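Local coordinates for putative uncharacterized protein (Archaeoglobus fulgidus, PDB 3VU0) that belongs to the archaeal AglB family and is represented here by its C-terminal globular domain, in which helices pack against a mixed beta-sheet, at residues K130-L133 with Y134-V138; G41-I44 with L45-K49; E123-D126 with F127-T131. All coordinates share one frame; numbering follows the deposited sequence.

Contact 1 (K130-L133 with Y134-V138)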
loop_
_atom_site.group_PDB
_atom_site.type_symbol
_atom_site.label_atom_id
_atom_site.label_comp_id
_atom_site.label_asym_id
_atom_site.label_seq_id
_atom_site.Cartn_x
_atom_site.Cartn_y
_atom_site.Cartn_z
ATOM N N LYS A 130 -11.909 -5.351 -6.058
ATOM C CA LYS A 130 -11.931 -4.355 -7.133
ATOM C C LYS A 130 -10.935 -3.221 -6.869
ATOM O O LYS A 130 -10.772 -2.322 -7.697
ATOM C CB LYS A 130 -13.326 -3.729 -7.257
ATOM C CG LYS A 130 -14.462 -4.697 -7.532
ATOM C CD LYS A 130 -15.803 -3.981 -7.388
ATOM C CE LYS A 130 -16.969 -4.934 -7.579
ATOM N NZ LYS A 130 -18.262 -4.257 -7.277
ATOM N N THR A 131 -10.265 -3.262 -5.721
ATOM C CA THR A 131 -9.344 -2.191 -5.359
ATOM C C THR A 131 -7.911 -2.296 -5.872
ATOM O O THR A 131 -7.455 -3.349 -6.318
ATOM C CB THR A 131 -9.254 -2.027 -3.829
ATOM O OG1 THR A 131 -8.528 -3.133 -3.277
ATOM C CG2 THR A 131 -10.648 -1.971 -3.210
HETATM N N MSE A 132 -7.210 -1.169 -5.787
HETATM C CA MSE A 132 -5.816 -1.079 -6.193
HETATM C C MSE A 132 -4.969 -2.026 -5.348
HETATM O O MSE A 132 -4.037 -2.647 -5.850
HETATM C CB MSE A 132 -5.309 0.355 -6.008
HETATM C CG MSE A 132 -5.801 1.329 -7.063
HETATM SE SE MSE A 132 -5.145 0.825 -8.806
HETATM C CE MSE A 132 -3.248 0.940 -8.447
ATOM N N LEU A 133 -5.291 -2.117 -4.062
ATOM C CA LEU A 133 -4.555 -2.992 -3.154
ATOM C C LEU A 133 -4.596 -4.426 -3.664
ATOM O O LEU A 133 -3.597 -5.136 -3.629
ATOM C CB LEU A 133 -5.153 -2.922 -1.748
ATOM C CG LEU A 133 -4.496 -3.824 -0.697
ATOM C CD1 LEU A 133 -2.992 -3.592 -0.666
ATOM C CD2 LEU A 133 -5.111 -3.539 0.670
ATOM N N TYR A 134 -5.761 -4.847 -4.141
ATOM C CA TYR A 134 -5.922 -6.190 -4.683
ATOM C C TYR A 134 -5.139 -6.352 -5.988
ATOM O O TYR A 134 -4.384 -7.304 -6.155
ATOM C CB TYR A 134 -7.402 -6.474 -4.961
ATOM C CG TYR A 134 -7.629 -7.778 -5.688
ATOM C CD1 TYR A 134 -7.711 -8.979 -4.991
ATOM C CD2 TYR A 134 -7.736 -7.812 -7.079
ATOM C CE1 TYR A 134 -7.897 -10.189 -5.658
ATOM C CE2 TYR A 134 -7.919 -9.016 -7.755
ATOM C CZ TYR A 134 -7.999 -10.199 -7.037
ATOM O OH TYR A 134 -8.190 -11.388 -7.699
ATOM N N LYS A 135 -5.325 -5.418 -6.914
ATOM C CA LYS A 135 -4.652 -5.490 -8.205
ATOM C C LYS A 135 -3.136 -5.425 -8.074
ATOM O O LYS A 135 -2.413 -5.942 -8.930
ATOM C CB LYS A 135 -5.162 -4.377 -9.123
ATOM C CG LYS A 135 -6.664 -4.454 -9.349
ATOM C CD LYS A 135 -7.192 -3.253 -10.105
ATOM C CE LYS A 135 -8.712 -3.274 -10.157
ATOM N NZ LYS A 135 -9.244 -2.132 -10.945
ATOM N N LEU A 136 -2.657 -4.796 -7.002
ATOM C CA LEU A 136 -1.223 -4.703 -6.755
ATOM C C LEU A 136 -0.693 -5.945 -6.045
ATOM O O LEU A 136 -0.008 -6.776 -6.643
ATOM C CB LEU A 136 -0.884 -3.469 -5.893
ATOM C CG LEU A 136 -1.000 -2.086 -6.545
ATOM C CD1 LEU A 136 -0.859 -1.007 -5.481
ATOM C CD2 LEU A 136 0.075 -1.927 -7.608
ATOM N N HIS A 137 -1.030 -6.078 -4.768
ATOM C CA HIS A 137 -0.523 -7.189 -3.977
ATOM C C HIS A 137 -0.963 -8.578 -4.408
ATOM O O HIS A 137 -0.133 -9.478 -4.513
ATOM C CB HIS A 137 -0.861 -7.005 -2.497
ATOM C CG HIS A 137 -0.023 -7.856 -1.593
ATOM N ND1 HIS A 137 1.133 -7.395 -0.998
ATOM C CD2 HIS A 137 -0.124 -9.164 -1.258
ATOM C CE1 HIS A 137 1.709 -8.385 -0.337
ATOM N NE2 HIS A 137 0.968 -9.470 -0.480
ATOM N N VAL A 138 -2.257 -8.762 -4.656
ATOM C CA VAL A 138 -2.745 -10.078 -5.051
ATOM C C VAL A 138 -2.437 -10.446 -6.502
ATOM O O VAL A 138 -1.925 -11.532 -6.762
ATOM C CB VAL A 138 -4.270 -10.217 -4.807
ATOM C CG1 VAL A 138 -4.741 -11.609 -5.231
ATOM C CG2 VAL A 138 -4.581 -9.995 -3.332
HETATM O O HOH W 1 -11.937 -2.339 -10.218
#
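Thr131 O approaches the ring of Tyr134 obliquely and lies 3.4 Å from Tyr134 CB. With CG anti to the backbone N (chi1 173°), the phenol turns away from this turn and reaches Asn129 and Glu139. The imidazole of His137 likewise leaves the helix, and its ND1 is hydrogen-bonded to Thr90 OG1 on strand 85-91. Thr131 is the N-cap of helix 132-138. Its hydroxyl has its stronger partner in Phe128 O and accepts a long, weak bond from Tyr134 N, 3.4 Å from OG1, a double role that suits threonine. Thr131 O accepts from Lys135 N at 3.0 Å, in the first regular turn of the helix. Alongside it runs the extended Lys135 chain, with CE 3.3 Å from Lys130 O. At the end of that chain, NZ donates to a water 2.8 Å away that in turn donates to Lys130 O, and NZ is also hydrogen-bonded to Gln71 O. On the inner side, CE of Met132, modelled as selenomethionine, sits 4.2 Å from Leu136 CG, and both side chains touch Phe67 and Phe147. Apolar residues thus face the core, while the carbonyl of Gln71 and the water held by Lys130 O would be expected to suit a charged amine at Lys135 NZ.

Contact 2 (G41-I44 with L45-K49); sequences GNWI and LYVAK
Ile44 and Ala48 meet where helix 41-46, in the AglB core domain, gives way to a turn. Ile44 turns its CG2 branch to the carbonyl side, opposite its backbone N, which brings it 4.4 Å from Ala48 CB; Ala48 CB also lies 3.1 Å from Ile44 O. Both residues rest on Met14 of helix 5-17, a buried place suited to a branched aliphatic chain and a small methyl. Leu45, one residue on, donates from its N to Gly41 O at 2.8 Å, and its side chain touches Asn55. Asn42 also touches Asn55 and runs alongside Tyr46: Asn42 OD1 is 3.5 Å from Tyr46 CE2, with the amide and ring planes 27° apart. The pair is exposed, as befits a polar amide beside a phenol. Near the end of the helix Trp43 O accepts from both Val47 N at 2.7 Å and Ala48 N at 3.1 Å, the four- and five-residue spacings sharing one oxygen. Lys49 then takes a positive phi (62°), where the backbone leaves the helical conformation. Its side chain folds back over the turn, and NZ donates to Tyr46 O at 2.7 Å.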
loop_
_atom_site.group_PDB
_atom_site.type_symbol
_atom_site.label_atom_id
_atom_site.label_comp_id
_atom_site.label_asym_id
_atom_site.label_seq_id
_atom_site.Cartn_x
_atom_site.Cartn_y
_atom_site.Cartn_z
ATOM N N GLY A 41 5.444 3.824 7.732
ATOM C CA GLY A 41 6.126 5.058 7.385
ATOM C C GLY A 41 7.487 5.284 8.021
ATOM O O GLY A 41 8.461 5.571 7.320
ATOM N N ASN A 42 7.559 5.162 9.345
ATOM C CA ASN A 42 8.813 5.378 10.058
ATOM C C ASN A 42 9.920 4.427 9.628
ATOM O O ASN A 42 11.091 4.810 9.599
ATOM C CB ASN A 42 8.597 5.278 11.574
ATOM C CG ASN A 42 7.796 6.446 12.122
ATOM O OD1 ASN A 42 8.002 7.586 11.719
ATOM N ND2 ASN A 42 6.886 6.168 13.048
ATOM N N TRP A 43 9.556 3.193 9.296
ATOM C CA TRP A 43 10.543 2.215 8.858
ATOM C C TRP A 43 11.149 2.643 7.527
ATOM O O TRP A 43 12.369 2.631 7.343
ATOM C CB TRP A 43 9.906 0.833 8.689
ATOM C CG TRP A 43 9.737 0.058 9.960
ATOM C CD1 TRP A 43 10.303 0.328 11.174
ATOM C CD2 TRP A 43 9.006 -1.164 10.121
ATOM N NE1 TRP A 43 9.975 -0.653 12.079
ATOM C CE2 TRP A 43 9.179 -1.582 11.459
ATOM C CE3 TRP A 43 8.221 -1.950 9.262
ATOM C CZ2 TRP A 43 8.599 -2.752 11.959
ATOM C CZ3 TRP A 43 7.643 -3.113 9.757
ATOM C CH2 TRP A 43 7.837 -3.504 11.099
ATOM N N ILE A 44 10.282 3.016 6.596
ATOM C CA ILE A 44 10.725 3.430 5.279
ATOM C C ILE A 44 11.533 4.721 5.355
ATOM O O ILE A 44 12.587 4.844 4.724
ATOM C CB ILE A 44 9.515 3.617 4.350
ATOM C CG1 ILE A 44 8.799 2.272 4.186
ATOM C CG2 ILE A 44 9.962 4.157 2.995
ATOM C CD1 ILE A 44 7.504 2.352 3.400
ATOM N N LEU A 45 11.047 5.668 6.149
ATOM C CA LEU A 45 11.713 6.955 6.303
ATOM C C LEU A 45 13.049 6.867 7.044
ATOM O O LEU A 45 14.051 7.424 6.594
ATOM C CB LEU A 45 10.798 7.936 7.047
ATOM C CG LEU A 45 10.677 9.386 6.557
ATOM C CD1 LEU A 45 10.388 10.273 7.758
ATOM C CD2 LEU A 45 11.954 9.853 5.873
ATOM N N TYR A 46 13.071 6.161 8.169
ATOM C CA TYR A 46 14.291 6.066 8.971
ATOM C C TYR A 46 15.209 4.875 8.733
ATOM O O TYR A 46 16.399 4.951 9.026
ATOM C CB TYR A 46 13.927 6.160 10.458
ATOM C CG TYR A 46 13.240 7.467 10.787
ATOM C CD1 TYR A 46 13.896 8.683 10.606
ATOM C CD2 TYR A 46 11.915 7.494 11.221
ATOM C CE1 TYR A 46 13.250 9.894 10.841
ATOM C CE2 TYR A 46 11.260 8.700 11.460
ATOM C CZ TYR A 46 11.932 9.895 11.266
ATOM O OH TYR A 46 11.285 11.087 11.484
ATOM N N VAL A 47 14.673 3.777 8.213
ATOM C CA VAL A 47 15.507 2.612 7.947
ATOM C C VAL A 47 15.916 2.564 6.478
ATOM O O VAL A 47 17.076 2.303 6.158
ATOM C CB VAL A 47 14.787 1.297 8.305
ATOM C CG1 VAL A 47 15.672 0.111 7.954
ATOM C CG2 VAL A 47 14.443 1.282 9.791
ATOM N N ALA A 48 14.961 2.823 5.589
ATOM C CA ALA A 48 15.229 2.805 4.153
ATOM C C ALA A 48 15.732 4.167 3.680
ATOM O O ALA A 48 16.281 4.290 2.584
ATOM C CB ALA A 48 13.962 2.416 3.392
ATOM N N LYS A 49 15.534 5.185 4.515
ATOM C CA LYS A 49 15.968 6.545 4.212
ATOM C C LYS A 49 15.283 7.120 2.977
ATOM O O LYS A 49 15.922 7.776 2.151
ATOM C CB LYS A 49 17.491 6.586 4.014
ATOM C CG LYS A 49 18.293 5.963 5.148
ATOM C CD LYS A 49 18.033 6.670 6.475
ATOM C CE LYS A 49 18.804 6.008 7.610
ATOM N NZ LYS A 49 18.539 6.666 8.927
#

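Contact 3 (E123-D126 with F127-T131); sequences EIID and FFNKT
Ile125 runs parallel to Asn129 along the helix surface, its CG2 methyl 3.7 Å from Asn129 ND2. The amide thus has an aliphatic neighbour on one side, and its N-H is used elsewhere: ND2 donates to a water at 2.7 Å, and that water donates to Asp126 OD1. The other carboxylate oxygen, Asp126 OD2, forms a salt bridge with Lys122, so the aspartate is held by two polar partners at the surface. Asn129 N still donates to Ile125 O at 3.0 Å, but helix 121-128 gives way about here to a type I beta turn from Phe128 to Thr131. Thr131 closes it twice on one oxygen, with N at 3.0 Å and OG1 at 2.9 Å from Phe128 O; the hydroxyl lies in the carbonyl plane, on a lone pair. Thr131 CG2 stands 4.0 Å above one face of the Phe127 ring, displaced from the ring centre, while Ile124 O lies near that ring's edge. Phe127 also meets the ring of Tyr114, and Phe128 packs edge-to-face with Phe105, a buried setting that suits the phenyl ring of Phe128. Lys130 lays its aliphatic part near the helix end, CG 3.5 Å from Asp126 O.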
loop_
_atom_site.group_PDB
_atom_site.type_symbol
_atom_site.label_atom_id
_atom_site.label_comp_id
_atom_site.label_asym_id
_atom_site.label_seq_id
_atom_site.Cartn_x
_atom_site.Cartn_y
_atom_site.Cartn_z
ATOM N N GLU A 123 -19.824 -8.474 0.862
ATOM C CA GLU A 123 -19.774 -7.165 0.216
ATOM C C GLU A 123 -18.388 -6.539 0.439
ATOM O O GLU A 123 -17.872 -5.826 -0.424
ATOM C CB GLU A 123 -20.865 -6.240 0.768
ATOM C CG GLU A 123 -22.279 -6.728 0.478
ATOM C CD GLU A 123 -23.357 -5.763 0.959
ATOM O OE1 GLU A 123 -23.275 -5.311 2.117
ATOM O OE2 GLU A 123 -24.292 -5.466 0.182
ATOM N N ILE A 124 -17.785 -6.814 1.590
ATOM C CA ILE A 124 -16.458 -6.282 1.901
ATOM C C ILE A 124 -15.420 -6.970 1.022
ATOM O O ILE A 124 -14.531 -6.319 0.475
ATOM C CB ILE A 124 -16.103 -6.498 3.395
ATOM C CG1 ILE A 124 -17.030 -5.651 4.268
ATOM C CG2 ILE A 124 -14.638 -6.155 3.660
ATOM C CD1 ILE A 124 -16.840 -5.882 5.753
ATOM N N ILE A 125 -15.546 -8.287 0.881
ATOM C CA ILE A 125 -14.629 -9.067 0.048
ATOM C C ILE A 125 -14.768 -8.640 -1.420
ATOM O O ILE A 125 -13.771 -8.399 -2.105
ATOM C CB ILE A 125 -14.929 -10.581 0.177
ATOM C CG1 ILE A 125 -14.676 -11.040 1.619
ATOM C CG2 ILE A 125 -14.064 -11.373 -0.795
ATOM C CD1 ILE A 125 -15.205 -12.436 1.930
ATOM N N ASP A 126 -16.004 -8.544 -1.901
ATOM C CA ASP A 126 -16.231 -8.132 -3.282
ATOM C C ASP A 126 -15.645 -6.741 -3.531
ATOM O O ASP A 126 -15.062 -6.496 -4.583
ATOM C CB ASP A 126 -17.730 -8.141 -3.618
ATOM C CG ASP A 126 -18.317 -9.547 -3.641
ATOM O OD1 ASP A 126 -17.543 -10.527 -3.742
ATOM O OD2 ASP A 126 -19.557 -9.671 -3.570
ATOM N N PHE A 127 -15.795 -5.840 -2.567
ATOM C CA PHE A 127 -15.242 -4.489 -2.692
ATOM C C PHE A 127 -13.710 -4.576 -2.779
ATOM O O PHE A 127 -13.088 -3.989 -3.670
ATOM C CB PHE A 127 -15.639 -3.631 -1.487
ATOM C CG PHE A 127 -14.985 -2.275 -1.468
ATOM C CD1 PHE A 127 -15.275 -1.336 -2.447
ATOM C CD2 PHE A 127 -14.048 -1.955 -0.493
ATOM C CE1 PHE A 127 -14.633 -0.089 -2.457
ATOM C CE2 PHE A 127 -13.403 -0.718 -0.494
ATOM C CZ PHE A 127 -13.697 0.216 -1.480
ATOM N N PHE A 128 -13.105 -5.318 -1.856
ATOM C CA PHE A 128 -11.650 -5.479 -1.851
ATOM C C PHE A 128 -11.121 -5.975 -3.196
ATOM O O PHE A 128 -10.106 -5.485 -3.699
ATOM C CB PHE A 128 -11.216 -6.463 -0.762
ATOM C CG PHE A 128 -9.774 -6.875 -0.864
ATOM C CD1 PHE A 128 -8.753 -5.970 -0.574
ATOM C CD2 PHE A 128 -9.434 -8.150 -1.310
ATOM C CE1 PHE A 128 -7.415 -6.328 -0.733
ATOM C CE2 PHE A 128 -8.095 -8.521 -1.473
ATOM C CZ PHE A 128 -7.087 -7.608 -1.186
ATOM N N ASN A 129 -11.812 -6.943 -3.782
ATOM C CA ASN A 129 -11.366 -7.508 -5.041
ATOM C C ASN A 129 -11.351 -6.548 -6.230
ATOM O O ASN A 129 -10.816 -6.885 -7.279
ATOM C CB ASN A 129 -12.180 -8.765 -5.373
ATOM C CG ASN A 129 -11.861 -9.925 -4.433
ATOM O OD1 ASN A 129 -10.768 -9.995 -3.867
ATOM N ND2 ASN A 129 -12.807 -10.846 -4.277
ATOM N N LYS A 130 -11.909 -5.351 -6.058
ATOM C CA LYS A 130 -11.931 -4.355 -7.133
ATOM C C LYS A 130 -10.935 -3.221 -6.869
ATOM O O LYS A 130 -10.772 -2.322 -7.697
ATOM C CB LYS A 130 -13.326 -3.729 -7.257
ATOM C CG LYS A 130 -14.462 -4.697 -7.532
ATOM C CD LYS A 130 -15.803 -3.981 -7.388
ATOM C CE LYS A 130 -16.969 -4.934 -7.579
ATOM N NZ LYS A 130 -18.262 -4.257 -7.277
ATOM N N THR A 131 -10.265 -3.262 -5.721
ATOM C CA THR A 131 -9.344 -2.191 -5.359
ATOM C C THR A 131 -7.911 -2.296 -5.872
ATOM O O THR A 131 -7.455 -3.349 -6.318
ATOM C CB THR A 131 -9.254 -2.027 -3.829
ATOM O OG1 THR A 131 -8.528 -3.133 -3.277
ATOM C CG2 THR A 131 -10.648 -1.971 -3.210
HETATM O O HOH W 2 -15.232 -10.847 -5.356
#

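How the contacts relate
Contacts 1 and 3 follow each other along the chain and share Lys130 and Thr131. Thr131 belongs at once to the turn leaving helix 121-128 and to the start of helix 132-138, and Leu133 and Val138 touch the Phe128 ring between the two. Their centres lie 9 Å apart, yet contact 1 is more deeply placed, with apolar residues between helix 61-69 and the sheet, whereas contact 3 is a surface contact, where an aspartate pairs with a lysine and shares a water with an asparagine. Contact 2 is partly buried, its centre about 23 and 30 Å from those of contacts 1 and 3, and lies on the opposite side of the chain's centre, against helix 5-17. Contacts 2 and 3 both end helices, whereas contact 1 starts one.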